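Local coordinates for Lin1840 protein (Listeria innocua serovar 6a, PDB 4ZOC), which probably hydrolyses terminal, non-reducing beta-D-glucosyl residues with release of beta-D-glucose, as a family 3 glycoside hydrolase associated with beta-1,2-glucan degradation, at residues E445-V450 with A490-T495; V500-F505 with K513-S518. The protein carries 2 engineered substitutions. All coordinates share one frame; numbering follows the deposited sequence.

Contact 1: E445-V450 with A490-T495; sequences EDKVAV and AKFVQT
Lys447 and Val450 meet Phe492 and Val493 where two helices run side by side, their local axes 11.1 Å apart at closest approach and inclined by 37° with the N-to-C directions roughly aligned. Much of that gap is filled by Phe492: its CG lies anti to the backbone N (chi1 -179°), which carries the ring across to helix 444-456. There Lys447 lies over one face. Its CG sits 4.0 Å from the centroid of the Phe492 ring and only 6° off the ring normal, a nearly centred CH-pi contact made by the aliphatic part of the lysine. Beyond CG the chain is extended, and NZ keeps a long, weak ion pair with Glu444. The far end of the ring also touches the backbone, with CZ of Phe492 3.6 Å from the carbonyl O of Lys447. Val450 approaches differently, placing CG1 at the ring edge, in its plane, 4.0 Å from CE2 of Phe492. The same methyl, CG1 of Val450, reaches CG2 of Val493 at 3.9 Å, deeper toward the sheet, where Val450 rests on Val435 and Val493 on Val460. No hydrogen bond joins the two segments. Cohesion therefore comes from apolar and CH-pi packing, grading from a partly exposed lysine-phenylalanine layer to buried valines against the strands.

Contact 2: V500-F505 with K513-S518; sequences VVITLF and KELAES
Ile502 and Leu515 form the main meeting point of strand 500-505 with the short helix 513-517. Early in the helix, Glu514 forms a salt bridge with Arg481. Leu515, which follows, points at the strand. Ile502 comes up to the base of this side chain at about a right angle, its CD1 3.9 Å from CB of Leu515. In Ile502, CG1 stands opposite the carbonyl carbon (chi1 -75°) and the chain runs on nearly straight to CD1 (chi2 169°), which carries this methyl out to the helix. The same CD1 of Ile502 lies 3.7 Å from the carbonyl O of Leu515, an oxygen that also accepts a hydrogen bond from Ser519. Higher up the leucine, CD1 of Leu515 makes a looser contact with CD1 of Leu504 at 4.4 Å. At the end of the segment, OG of Ser518 donates to O of Glu514 at 3.0 Å, tying the last turn back on itself. This is the first half of a beta-alpha-beta unit whose second strand, 521-524, lies parallel to 500-505 in the mixed sheet. Leu515 also packs on Tyr487 and Ala490 of helix 484-494, whereas Ile502 leans on Leu462 and Leu464 of strand 459-465.

Followed from the N terminus, the chain first closes contact 1, returning from helix 444-456 through strand 459-465 to helix 484-494 across 39 intervening residues. It then enters strand 500-505 and closes the much shorter loop of contact 2, with seven residues between the segments. The two loops are in series and neither nests in nor crosses the other. Their centres lie about 14 Å apart, and they touch directly: CG1 of Val493 is 3.6 Å from CG2 of Val500, and CG of Gln494 is 3.5 Å from the carbonyl O of Ser518. Helix 484-494 thus links both contacts, so that the three successive helices line up as a row against one face of the mixed sheet of the C-terminal family 3 domain.

Contact 1: E445-V450 with A490-T495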
ATOM      1  N   GLU A 445     -22.664   5.150 -35.275  1.00 11.54           N
ATOM      2  CA  GLU A 445     -24.085   5.127 -35.286  1.00 12.34           C
ATOM      3  C   GLU A 445     -24.623   5.729 -33.967  1.00 11.13           C
ATOM      4  O   GLU A 445     -25.611   6.463 -33.973  1.00 13.45           O
ATOM      5  CB  GLU A 445     -24.534   3.667 -35.526  1.00 15.80           C
ATOM      6  CG  GLU A 445     -26.060   3.553 -35.617  1.00 23.70           C
ATOM      7  CD  GLU A 445     -26.551   2.127 -35.868  1.00 29.68           C
ATOM      8  OE1 GLU A 445     -25.759   1.176 -36.006  1.00 24.07           O
ATOM      9  OE2 GLU A 445     -27.778   1.938 -35.886  1.00 30.90           O
ATOM     10  N   ASP A 446     -23.993   5.378 -32.829  1.00  9.52           N
ATOM     11  CA  ASP A 446     -24.425   5.886 -31.504  1.00  9.84           C
ATOM     12  C   ASP A 446     -24.305   7.407 -31.520  1.00 11.24           C
ATOM     13  O   ASP A 446     -25.152   8.119 -31.013  1.00 13.63           O
ATOM     14  CB  ASP A 446     -23.438   5.395 -30.437  1.00 10.39           C
ATOM     15  CG  ASP A 446     -23.592   3.945 -30.054  1.00 11.95           C
ATOM     16  OD1 ASP A 446     -24.661   3.330 -30.226  1.00 11.88           O
ATOM     17  OD2 ASP A 446     -22.556   3.413 -29.529  1.00 12.43           O
ATOM     18  N   LYS A 447     -23.206   7.916 -32.077  1.00 11.22           N
ATOM     19  CA  LYS A 447     -22.949   9.340 -32.073  1.00 13.28           C
ATOM     20  C   LYS A 447     -23.991  10.087 -32.903  1.00 12.14           C
ATOM     21  O   LYS A 447     -24.471  11.105 -32.482  1.00 10.65           O
ATOM     22  CB  LYS A 447     -21.536   9.676 -32.595  1.00 16.11           C
ATOM     23  CG  LYS A 447     -20.359   9.312 -31.669  1.00 16.19           C
ATOM     24  CD  LYS A 447     -19.097   9.631 -32.421  1.00 20.11           C
ATOM     25  CE  LYS A 447     -17.940   9.327 -31.546  1.00 23.98           C
ATOM     26  NZ  LYS A 447     -16.693   9.567 -32.312  1.00 28.12           N
ATOM     27  N   VAL A 448     -24.361   9.531 -34.047  1.00 12.16           N
ATOM     28  CA  VAL A 448     -25.407  10.110 -34.859  1.00 13.38           C
ATOM     29  C   VAL A 448     -26.705  10.146 -34.079  1.00 12.97           C
ATOM     30  O   VAL A 448     -27.362  11.179 -34.030  1.00 14.65           O
ATOM     31  CB  VAL A 448     -25.542   9.360 -36.209  1.00 14.50           C
ATOM     32  CG1 VAL A 448     -26.854   9.712 -36.894  1.00 17.95           C
ATOM     33  CG2 VAL A 448     -24.350   9.707 -37.098  1.00 16.14           C
ATOM     34  N   ALA A 449     -27.036   9.057 -33.390  1.00 11.26           N
ATOM     35  CA  ALA A 449     -28.291   8.981 -32.674  1.00 11.55           C
ATOM     36  C   ALA A 449     -28.300   9.892 -31.442  1.00 12.43           C
ATOM     37  O   ALA A 449     -29.318  10.510 -31.135  1.00  9.67           O
ATOM     38  CB  ALA A 449     -28.564   7.548 -32.281  1.00 13.51           C
ATOM     39  N   VAL A 450     -27.177   9.969 -30.725  1.00 12.07           N
ATOM     40  CA  VAL A 450     -27.051  10.912 -29.609  1.00 12.32           C
ATOM     41  C   VAL A 450     -27.163  12.348 -30.081  1.00 12.80           C
ATOM     42  O   VAL A 450     -27.806  13.163 -29.463  1.00 11.64           O
ATOM     43  CB  VAL A 450     -25.726  10.663 -28.853  1.00 12.39           C
ATOM     44  CG1 VAL A 450     -25.413  11.759 -27.855  1.00 13.46           C
ATOM     45  CG2 VAL A 450     -25.788   9.343 -28.107  1.00 12.97           C
ATOM     46  N   ALA A 490     -18.865  11.171 -22.816  1.00  7.65           N
ATOM     47  CA  ALA A 490     -19.046  12.442 -22.085  1.00  8.11           C
ATOM     48  C   ALA A 490     -18.376  13.610 -22.858  1.00  7.16           C
ATOM     49  O   ALA A 490     -18.914  14.671 -22.959  1.00  8.66           O
ATOM     50  CB  ALA A 490     -18.449  12.283 -20.715  1.00  8.59           C
ATOM     51  N   LYS A 491     -17.192  13.352 -23.413  1.00  7.91           N
ATOM     52  CA  LYS A 491     -16.447  14.304 -24.254  1.00 10.27           C
ATOM     53  C   LYS A 491     -17.266  14.676 -25.481  1.00  9.86           C
ATOM     54  O   LYS A 491     -17.482  15.867 -25.718  1.00 10.17           O
ATOM     55  CB  LYS A 491     -15.091  13.738 -24.655  1.00 15.42           C
ATOM     56  CG  LYS A 491     -14.124  14.690 -25.387  1.00 23.04           C
ATOM     57  CD  LYS A 491     -12.754  14.030 -25.583  1.00 31.30           C
ATOM     58  CE  LYS A 491     -12.790  12.922 -26.639  1.00 35.37           C
ATOM     59  NZ  LYS A 491     -11.402  12.592 -27.091  1.00 45.01           N
ATOM     60  N   PHE A 492     -17.775  13.678 -26.195  1.00 10.60           N
ATOM     61  CA  PHE A 492     -18.712  13.931 -27.295  1.00  9.36           C
ATOM     62  C   PHE A 492     -19.944  14.748 -26.952  1.00  9.24           C
ATOM     63  O   PHE A 492     -20.198  15.705 -27.628  1.00 10.27           O
ATOM     64  CB  PHE A 492     -19.085  12.629 -27.986  1.00 11.01           C
ATOM     65  CG  PHE A 492     -20.022  12.816 -29.121  1.00 11.43           C
ATOM     66  CD1 PHE A 492     -19.568  13.327 -30.341  1.00 13.40           C
ATOM     67  CD2 PHE A 492     -21.331  12.430 -29.005  1.00 11.05           C
ATOM     68  CE1 PHE A 492     -20.464  13.497 -31.408  1.00 17.63           C
ATOM     69  CE2 PHE A 492     -22.215  12.611 -30.062  1.00 15.16           C
ATOM     70  CZ  PHE A 492     -21.768  13.113 -31.287  1.00 13.15           C
ATOM     71  N   VAL A 493     -20.684  14.406 -25.887  1.00  9.25           N
ATOM     72  CA  VAL A 493     -21.894  15.101 -25.495  1.00 10.19           C
ATOM     73  C   VAL A 493     -21.577  16.554 -25.146  1.00  9.84           C
ATOM     74  O   VAL A 493     -22.377  17.453 -25.458  1.00 10.93           O
ATOM     75  CB  VAL A 493     -22.596  14.329 -24.322  1.00 10.41           C
ATOM     76  CG1 VAL A 493     -23.624  15.173 -23.685  1.00 15.07           C
ATOM     77  CG2 VAL A 493     -23.207  13.054 -24.895  1.00  9.26           C
ATOM     78  N   GLN A 494     -20.392  16.810 -24.574  1.00  9.52           N
ATOM     79  CA  GLN A 494     -20.013  18.176 -24.188  1.00 11.49           C
ATOM     80  C   GLN A 494     -19.946  19.059 -25.444  1.00 10.77           C
ATOM     81  O   GLN A 494     -20.220  20.247 -25.411  1.00 12.99           O
ATOM     82  CB  GLN A 494     -18.665  18.126 -23.525  1.00 14.13           C
ATOM     83  CG  GLN A 494     -18.319  19.430 -22.858  1.00 19.08           C
ATOM     84  CD  GLN A 494     -17.752  20.439 -23.774  1.00 21.40           C
ATOM     85  OE1 GLN A 494     -17.104  20.092 -24.761  1.00 20.83           O
ATOM     86  NE2 GLN A 494     -18.010  21.764 -23.464  1.00 27.95           N
ATOM     87  N   THR A 495     -19.579  18.471 -26.535  1.00 10.05           N
ATOM     88  CA  THR A 495     -19.456  19.229 -27.793  1.00 11.96           C
ATOM     89  C   THR A 495     -20.789  19.719 -28.349  1.00 11.39           C
ATOM     90  O   THR A 495     -20.799  20.590 -29.180  1.00 10.87           O
ATOM     91  CB  THR A 495     -18.715  18.506 -28.914  1.00 12.04           C
ATOM     92  OG1 THR A 495     -19.498  17.467 -29.531  1.00 11.97           O
ATOM     93  CG2 THR A 495     -17.331  18.026 -28.484  1.00 16.10           C
TER

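Contact 2: V500-F505 with K513-S518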
ATOM      1  N   VAL A 500     -25.398  19.514 -19.494  1.00 10.62           N
ATOM      2  CA  VAL A 500     -25.314  18.069 -19.238  1.00  9.44           C
ATOM      3  C   VAL A 500     -25.296  17.802 -17.732  1.00  7.30           C
ATOM      4  O   VAL A 500     -24.481  18.398 -17.001  1.00  7.74           O
ATOM      5  CB  VAL A 500     -24.047  17.538 -19.834  1.00  9.96           C
ATOM      6  CG1 VAL A 500     -23.869  16.042 -19.524  1.00  9.40           C
ATOM      7  CG2 VAL A 500     -23.925  17.829 -21.306  1.00 10.25           C
ATOM      8  N   VAL A 501     -26.193  16.931 -17.251  1.00  8.22           N
ATOM      9  CA  VAL A 501     -26.063  16.321 -15.932  1.00  8.95           C
ATOM     10  C   VAL A 501     -25.616  14.866 -16.149  1.00  9.20           C
ATOM     11  O   VAL A 501     -26.222  14.097 -16.920  1.00  9.82           O
ATOM     12  CB  VAL A 501     -27.297  16.447 -15.030  1.00 11.59           C
ATOM     13  CG1 VAL A 501     -28.567  16.052 -15.690  1.00 15.65           C
ATOM     14  CG2 VAL A 501     -27.111  15.643 -13.751  1.00 12.24           C
ATOM     15  N   ILE A 502     -24.539  14.471 -15.489  1.00 10.00           N
ATOM     16  CA  ILE A 502     -24.091  13.081 -15.510  1.00  7.41           C
ATOM     17  C   ILE A 502     -24.666  12.386 -14.263  1.00  6.99           C
ATOM     18  O   ILE A 502     -24.493  12.868 -13.093  1.00  7.70           O
ATOM     19  CB  ILE A 502     -22.549  12.942 -15.558  1.00  7.24           C
ATOM     20  CG1 ILE A 502     -22.031  13.273 -16.952  1.00  8.01           C
ATOM     21  CG2 ILE A 502     -22.102  11.473 -15.291  1.00  7.40           C
ATOM     22  CD1 ILE A 502     -20.503  13.433 -17.130  1.00  8.96           C
ATOM     23  N   THR A 503     -25.368  11.282 -14.477  1.00  6.32           N
ATOM     24  CA  THR A 503     -25.892  10.511 -13.355  1.00  7.16           C
ATOM     25  C   THR A 503     -25.046   9.263 -13.391  1.00  7.06           C
ATOM     26  O   THR A 503     -25.114   8.525 -14.302  1.00  8.05           O
ATOM     27  CB  THR A 503     -27.408  10.152 -13.536  1.00  7.14           C
ATOM     28  OG1 THR A 503     -27.585   9.625 -14.822  1.00  7.43           O
ATOM     29  CG2 THR A 503     -28.291  11.350 -13.479  1.00  7.51           C
ATOM     30  N   LEU A 504     -24.187   9.084 -12.380  1.00  8.70           N
ATOM     31  CA  LEU A 504     -23.231   8.026 -12.314  1.00  6.90           C
ATOM     32  C   LEU A 504     -23.664   6.890 -11.407  1.00  7.10           C
ATOM     33  O   LEU A 504     -24.056   7.095 -10.272  1.00  8.02           O
ATOM     34  CB  LEU A 504     -21.856   8.587 -11.874  1.00  6.96           C
ATOM     35  CG  LEU A 504     -20.663   7.610 -11.835  1.00  7.99           C
ATOM     36  CD1 LEU A 504     -20.241   7.186 -13.215  1.00  7.57           C
ATOM     37  CD2 LEU A 504     -19.485   8.332 -11.152  1.00 10.82           C
ATOM     38  N   PHE A 505     -23.595   5.687 -11.952  1.00  6.85           N
ATOM     39  CA  PHE A 505     -23.922   4.428 -11.195  1.00  6.66           C
ATOM     40  C   PHE A 505     -22.705   3.526 -11.122  1.00  7.37           C
ATOM     41  O   PHE A 505     -22.011   3.245 -12.124  1.00  7.06           O
ATOM     42  CB  PHE A 505     -25.057   3.727 -11.885  1.00  6.98           C
ATOM     43  CG  PHE A 505     -26.315   4.540 -11.938  1.00  6.81           C
ATOM     44  CD1 PHE A 505     -26.510   5.491 -12.911  1.00  7.27           C
ATOM     45  CD2 PHE A 505     -27.306   4.308 -11.037  1.00  7.62           C
ATOM     46  CE1 PHE A 505     -27.664   6.247 -12.940  1.00  7.78           C
ATOM     47  CE2 PHE A 505     -28.464   5.021 -11.089  1.00  8.61           C
ATOM     48  CZ  PHE A 505     -28.654   6.002 -12.026  1.00  7.36           C
ATOM     49  N   LYS A 513     -12.512  13.110 -12.587  1.00  7.94           N
ATOM     50  CA  LYS A 513     -12.115  14.442 -12.958  1.00  8.92           C
ATOM     51  C   LYS A 513     -12.602  14.795 -14.422  1.00  9.77           C
ATOM     52  O   LYS A 513     -13.200  15.890 -14.655  1.00 10.27           O
ATOM     53  CB  LYS A 513     -10.606  14.634 -12.812  1.00  9.05           C
ATOM     54  CG  LYS A 513     -10.042  15.911 -13.445  1.00 10.50           C
ATOM     55  CD  LYS A 513      -8.534  16.086 -13.152  1.00 15.63           C
ATOM     56  CE  LYS A 513      -8.157  17.512 -13.652  1.00 17.64           C
ATOM     57  NZ  LYS A 513      -6.849  17.863 -13.161  1.00 24.49           N
ATOM     58  N   GLU A 514     -12.424  13.859 -15.344  1.00  9.29           N
ATOM     59  CA  GLU A 514     -12.806  14.106 -16.771  1.00 11.30           C
ATOM     60  C   GLU A 514     -14.300  14.191 -16.920  1.00 13.11           C
ATOM     61  O   GLU A 514     -14.781  14.872 -17.824  1.00 17.89           O
ATOM     62  CB  GLU A 514     -12.277  13.021 -17.673  1.00 11.08           C
ATOM     63  CG  GLU A 514     -10.761  13.054 -17.725  1.00 13.24           C
ATOM     64  CD  GLU A 514     -10.183  11.747 -18.208  1.00 17.62           C
ATOM     65  OE1 GLU A 514     -10.683  11.187 -19.196  1.00 18.17           O
ATOM     66  OE2 GLU A 514      -9.202  11.277 -17.600  1.00 21.92           O
ATOM     67  N   LEU A 515     -15.082  13.601 -15.993  1.00  9.15           N
ATOM     68  CA  LEU A 515     -16.527  13.722 -16.070  1.00  8.58           C
ATOM     69  C   LEU A 515     -16.988  15.046 -15.524  1.00  9.12           C
ATOM     70  O   LEU A 515     -17.803  15.697 -16.127  1.00 13.08           O
ATOM     71  CB  LEU A 515     -17.179  12.547 -15.329  1.00  8.17           C
ATOM     72  CG  LEU A 515     -16.755  11.171 -15.838  1.00  9.92           C
ATOM     73  CD1 LEU A 515     -17.392  10.071 -15.021  1.00 10.62           C
ATOM     74  CD2 LEU A 515     -16.994  10.903 -17.304  1.00 10.25           C
ATOM     75  N   ALA A 516     -16.444  15.437 -14.370  1.00  9.41           N
ATOM     76  CA  ALA A 516     -16.805  16.703 -13.754  1.00 11.07           C
ATOM     77  C   ALA A 516     -16.493  17.848 -14.699  1.00 12.52           C
ATOM     78  O   ALA A 516     -17.254  18.822 -14.792  1.00 18.65           O
ATOM     79  CB  ALA A 516     -16.042  16.910 -12.471  1.00 10.50           C
ATOM     80  N   GLU A 517     -15.359  17.740 -15.355  1.00 12.59           N
ATOM     81  CA  GLU A 517     -14.972  18.789 -16.345  1.00 16.55           C
ATOM     82  C   GLU A 517     -15.760  18.792 -17.700  1.00 17.16           C
ATOM     83  O   GLU A 517     -15.676  19.755 -18.461  1.00 21.08           O
ATOM     84  CB  GLU A 517     -13.463  18.732 -16.571  1.00 20.04           C
ATOM     85  CG  GLU A 517     -12.733  19.205 -15.298  1.00 23.21           C
ATOM     86  CD  GLU A 517     -11.219  19.155 -15.340  1.00 24.66           C
ATOM     87  OE1 GLU A 517     -10.657  18.759 -16.408  1.00 26.81           O
ATOM     88  OE2 GLU A 517     -10.613  19.495 -14.251  1.00 30.19           O
ATOM     89  N   SER A 518     -16.423  17.706 -18.048  1.00 13.79           N
ATOM     90  CA  SER A 518     -17.112  17.556 -19.289  1.00 14.54           C
ATOM     91  C   SER A 518     -18.637  17.770 -19.096  1.00 15.54           C
ATOM     92  O   SER A 518     -19.424  17.579 -20.049  1.00 18.79           O
ATOM     93  CB  SER A 518     -16.908  16.132 -19.779  1.00 14.88           C
ATOM     94  OG  SER A 518     -15.669  15.879 -20.484  1.00 20.14           O
TER